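Local coordinates for protein amidohydrolase (Staphylococcus aureus, PDB 3NUR) that probably hydrolyses carbon-nitrogen bonds of a non-peptide amide substrate, as a putative amidohydrolase with a TIM-barrel fold that holds a calcium ion in this structure, at residues Pro210-Thr213 with Ala214-Ala218; Ala144-Phe147 with Glu148-Ile151. All coordinates share one frame; numbering follows the deposited sequence.

Interaction 1: residues Pro210-Thr213 with Ala214-Ala218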
loop_
_atom_site.group_PDB
_atom_site.type_symbol
_atom_site.label_atom_id
_atom_site.label_comp_id
_atom_site.label_asym_id
_atom_site.label_seq_id
_atom_site.Cartn_x
_atom_site.Cartn_y
_atom_site.Cartn_z
ATOM N N PRO A 210 20.993 13.573 -17.579
ATOM C CA PRO A 210 19.834 13.517 -18.474
ATOM C C PRO A 210 18.479 13.508 -17.798
ATOM O O PRO A 210 18.343 13.118 -16.632
ATOM C CB PRO A 210 20.075 12.237 -19.302
ATOM C CG PRO A 210 21.548 12.028 -19.246
ATOM C CD PRO A 210 21.925 12.449 -17.860
ATOM N N GLU A 211 17.472 13.964 -18.546
ATOM C CA GLU A 211 16.096 14.017 -18.073
ATOM C C GLU A 211 15.565 12.658 -17.694
ATOM O O GLU A 211 14.841 12.575 -16.705
ATOM C CB GLU A 211 15.171 14.694 -19.102
ATOM C CG GLU A 211 13.848 15.171 -18.503
ATOM C CD GLU A 211 13.885 16.311 -17.491
ATOM O OE1 GLU A 211 14.979 16.864 -17.229
ATOM O OE2 GLU A 211 12.801 16.658 -16.963
ATOM N N VAL A 212 15.904 11.598 -18.462
ATOM C CA VAL A 212 15.455 10.240 -18.129
ATOM C C VAL A 212 15.991 9.831 -16.755
ATOM O O VAL A 212 15.291 9.137 -16.015
ATOM C CB VAL A 212 15.745 9.170 -19.222
ATOM C CG1 VAL A 212 17.239 9.048 -19.520
ATOM C CG2 VAL A 212 15.140 7.812 -18.867
ATOM N N THR A 213 17.231 10.256 -16.433
ATOM C CA THR A 213 17.852 9.996 -15.128
ATOM C C THR A 213 17.059 10.723 -14.036
ATOM O O THR A 213 16.725 10.121 -13.024
ATOM C CB THR A 213 19.346 10.356 -15.139
ATOM O OG1 THR A 213 20.012 9.453 -16.019
ATOM C CG2 THR A 213 19.990 10.252 -13.754
ATOM N N ALA A 214 16.768 12.016 -14.240
ATOM C CA ALA A 214 16.007 12.800 -13.270
ATOM C C ALA A 214 14.621 12.167 -13.036
ATOM O O ALA A 214 14.194 12.053 -11.890
ATOM C CB ALA A 214 15.843 14.230 -13.786
ATOM N N ALA A 215 13.923 11.761 -14.114
ATOM C CA ALA A 215 12.571 11.194 -13.976
ATOM C C ALA A 215 12.551 9.875 -13.203
ATOM O O ALA A 215 11.675 9.686 -12.353
ATOM C CB ALA A 215 11.918 11.011 -15.349
ATOM N N THR A 216 13.482 8.945 -13.517
ATOM C CA THR A 216 13.524 7.663 -12.803
ATOM C C THR A 216 13.974 7.888 -11.333
ATOM O O THR A 216 13.441 7.265 -10.417
ATOM C CB THR A 216 14.342 6.617 -13.559
ATOM O OG1 THR A 216 15.696 7.074 -13.675
ATOM C CG2 THR A 216 13.743 6.275 -14.941
ATOM N N PHE A 217 14.931 8.806 -11.118
ATOM C CA PHE A 217 15.418 9.183 -9.790
ATOM C C PHE A 217 14.235 9.697 -8.930
ATOM O O PHE A 217 14.053 9.250 -7.786
ATOM C CB PHE A 217 16.520 10.256 -9.942
ATOM C CG PHE A 217 17.189 10.796 -8.690
ATOM C CD1 PHE A 217 17.171 10.074 -7.498
ATOM C CD2 PHE A 217 17.940 11.964 -8.737
ATOM C CE1 PHE A 217 17.786 10.578 -6.356
ATOM C CE2 PHE A 217 18.594 12.451 -7.596
ATOM C CZ PHE A 217 18.529 11.745 -6.422
ATOM N N ALA A 218 13.390 10.553 -9.514
ATOM C CA ALA A 218 12.215 11.121 -8.834
ATOM C C ALA A 218 11.146 10.088 -8.555
ATOM O O ALA A 218 10.357 10.274 -7.636
ATOM C CB ALA A 218 11.609 12.226 -9.689
#

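Interaction 2: residues Ala144-Phe147 with Glu148-Ile151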
loop_
_atom_site.group_PDB
_atom_site.type_symbol
_atom_site.label_atom_id
_atom_site.label_comp_id
_atom_site.label_asym_id
_atom_site.label_seq_id
_atom_site.Cartn_x
_atom_site.Cartn_y
_atom_site.Cartn_z
ATOM N N ALA A 144 -15.086 8.506 2.044
ATOM C CA ALA A 144 -15.481 7.738 3.230
ATOM C C ALA A 144 -16.760 6.918 2.967
ATOM O O ALA A 144 -16.856 5.785 3.420
ATOM C CB ALA A 144 -15.670 8.664 4.433
ATOM N N ARG A 145 -17.723 7.470 2.204
ATOM C CA ARG A 145 -18.959 6.744 1.854
ATOM C C ARG A 145 -18.655 5.602 0.871
ATOM O O ARG A 145 -19.204 4.505 1.011
ATOM C CB ARG A 145 -20.011 7.706 1.247
ATOM C CG ARG A 145 -20.575 8.714 2.259
ATOM C CD ARG A 145 -21.864 9.397 1.781
ATOM N NE ARG A 145 -21.710 10.029 0.469
ATOM C CZ ARG A 145 -21.299 11.280 0.275
ATOM N NH1 ARG A 145 -21.020 12.062 1.310
ATOM N NH2 ARG A 145 -21.163 11.758 -0.955
ATOM N N GLU A 146 -17.744 5.833 -0.089
ATOM C CA GLU A 146 -17.331 4.780 -1.034
ATOM C C GLU A 146 -16.545 3.679 -0.317
ATOM O O GLU A 146 -16.656 2.513 -0.674
ATOM C CB GLU A 146 -16.516 5.358 -2.201
ATOM C CG GLU A 146 -16.119 4.343 -3.274
ATOM C CD GLU A 146 -17.232 3.591 -3.995
ATOM O OE1 GLU A 146 -18.426 3.880 -3.740
ATOM O OE2 GLU A 146 -16.908 2.743 -4.856
ATOM N N PHE A 147 -15.772 4.056 0.697
ATOM C CA PHE A 147 -15.016 3.114 1.525
ATOM C C PHE A 147 -15.999 2.156 2.218
ATOM O O PHE A 147 -15.817 0.936 2.170
ATOM C CB PHE A 147 -14.196 3.880 2.592
ATOM C CG PHE A 147 -12.974 3.201 3.181
ATOM C CD1 PHE A 147 -12.727 1.847 2.957
ATOM C CD2 PHE A 147 -12.061 3.922 3.944
ATOM C CE1 PHE A 147 -11.593 1.220 3.504
ATOM C CE2 PHE A 147 -10.924 3.304 4.477
ATOM C CZ PHE A 147 -10.697 1.952 4.262
ATOM N N GLU A 148 -17.034 2.722 2.860
ATOM C CA GLU A 148 -18.074 1.971 3.565
ATOM C C GLU A 148 -18.792 1.043 2.585
ATOM O O GLU A 148 -19.040 -0.121 2.934
ATOM C CB GLU A 148 -19.062 2.937 4.266
ATOM C CG GLU A 148 -20.116 2.240 5.131
ATOM C CD GLU A 148 -21.400 1.797 4.443
ATOM O OE1 GLU A 148 -21.876 2.513 3.531
ATOM O OE2 GLU A 148 -21.942 0.738 4.834
ATOM N N ARG A 149 -19.106 1.546 1.361
ATOM C CA ARG A 149 -19.785 0.759 0.324
ATOM C C ARG A 149 -18.922 -0.437 -0.084
ATOM O O ARG A 149 -19.428 -1.547 -0.162
ATOM C CB ARG A 149 -20.136 1.619 -0.902
ATOM C CG ARG A 149 -20.973 0.882 -1.934
ATOM C CD ARG A 149 -21.254 1.731 -3.145
ATOM N NE ARG A 149 -20.123 1.800 -4.069
ATOM C CZ ARG A 149 -19.943 0.983 -5.100
ATOM N NH1 ARG A 149 -18.914 1.152 -5.911
ATOM N NH2 ARG A 149 -20.786 -0.020 -5.319
ATOM N N CYS A 150 -17.614 -0.217 -0.298
ATOM C CA CYS A 150 -16.685 -1.278 -0.678
ATOM C C CYS A 150 -16.632 -2.373 0.364
ATOM O O CYS A 150 -16.665 -3.550 0.015
ATOM C CB CYS A 150 -15.298 -0.698 -0.939
ATOM S SG CYS A 150 -15.169 0.191 -2.507
ATOM N N ILE A 151 -16.549 -1.993 1.642
ATOM C CA ILE A 151 -16.445 -2.968 2.711
ATOM C C ILE A 151 -17.757 -3.693 2.913
ATOM O O ILE A 151 -17.783 -4.915 2.839
ATOM C CB ILE A 151 -15.853 -2.353 4.021
ATOM C CG1 ILE A 151 -14.487 -1.630 3.793
ATOM C CG2 ILE A 151 -15.772 -3.383 5.174
ATOM C CD1 ILE A 151 -13.410 -2.276 2.922
#

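Interaction 1: residues Pro210-Thr213 with Ala214-Ala218
Thr216 reaches back to Val212 with two donors. Its backbone N bonds to Val212 O at 3.1 Å, and its hydroxyl OG1 gives a second hydrogen bond to the same Val212 O, also at 3.1 Å. The side chain can do this because OG1 sits between the backbone N and the carbonyl carbon (chi1 62°), on the side that faces the preceding turn. The hydroxyl comes in 17° from the carbonyl plane.

The other polar links are backbone bonds. Ala214 N bonds to Pro210 O at 3.1 Å, Ala215 N to Glu211 O at 2.9 Å and Phe217 N to Thr213 O at 2.9 Å. Together they form the i to i+4 pattern of the first turns of the alpha helix 211-218, with Pro210 as N-cap.

Between side-chain carbons the contact is loose: Val212 CG2 lies 4.4 Å from Thr216 CG2. Phe217 has CG anti to the backbone N (chi1 -179°), and its ring leads off to meet Tyr205 edge-to-face. Ala214 and Ala218 rest on Tyr201 of helix 198-205. The Glu211 carboxylate also turns there, its OE2 hydrogen-bonded to Tyr201 OH.

Interaction 2: residues Ala144-Phe147 with Glu148-Ile151
Glu146 and Arg149 extend alongside each other in the same direction, joined by a two-bond salt bridge. Arg149 offers its guanidinium side-on, with one nitrogen for each carboxylate oxygen. NE of Arg149 meets OE1 of Glu146 at 2.7 Å in a nearly straight bond (172°). NH1 of Arg149 meets OE2 of Glu146 at 2.8 Å, on the syn lone pair of that oxygen. The two flat groups are not coplanar: their planes are 34° apart. OE1 lies almost in the guanidinium plane, whereas NE stands out of the carboxylate plane. Both chains bend to meet. Glu146 turns at chi2 (59°), and Arg149 runs extended before it turns at chi3.

Phe147 and Ile151 keep a shared course one turn apart. CD1 of Ile151 comes to the edge of the Phe147 ring, near its plane, 4.0 Å from CE1. This pair faces helix 176-185, where Phe147 touches Ala182 and Ile151 touches Leu185. Cys150 points back at the preceding turn, with SG 3.9 Å from Glu146 OE2.

Four i to i+4 backbone bonds run beneath these side chains, including Cys150 N to Glu146 O at 2.9 Å. They belong to helix 140-152, one of the helices outside the strands of the TIM barrel. One side carries the ion pair toward helix 104-124; another carries the apolar pair.

The buried Glu146 carboxylate has further support, since OE2 also accepts from Asn115 ND2. Arg149 NH2 makes a second salt bridge, to Asp116. The guanidinium thus links two acidic groups on neighbouring helices. Such pairing would be expected to offset the cost of burying the Glu146 charge and to keep this carboxylate ionised.

Interaction 2 comes first along the chain, in helix 140-152. Interaction 1 follows in helix 211-218. The strands 159-162 and 189-192 lie between them in sequence, as do helices 176-185 and 198-205. The two contacts do not touch: their centres are 37 Å apart, and their nearest atoms about 25 Å. They sit on opposite sides of the centre of the chain. Interaction 2 is partly buried and belongs to the barrel's helical layer, packed between helices 104-124 and 176-185. Interaction 1 is a surface contact in an excursion after strand 189-192, whose His192 is a calcium ligand. Each is local to one helix; interaction 1 reaches helix 198-205 through Tyr201.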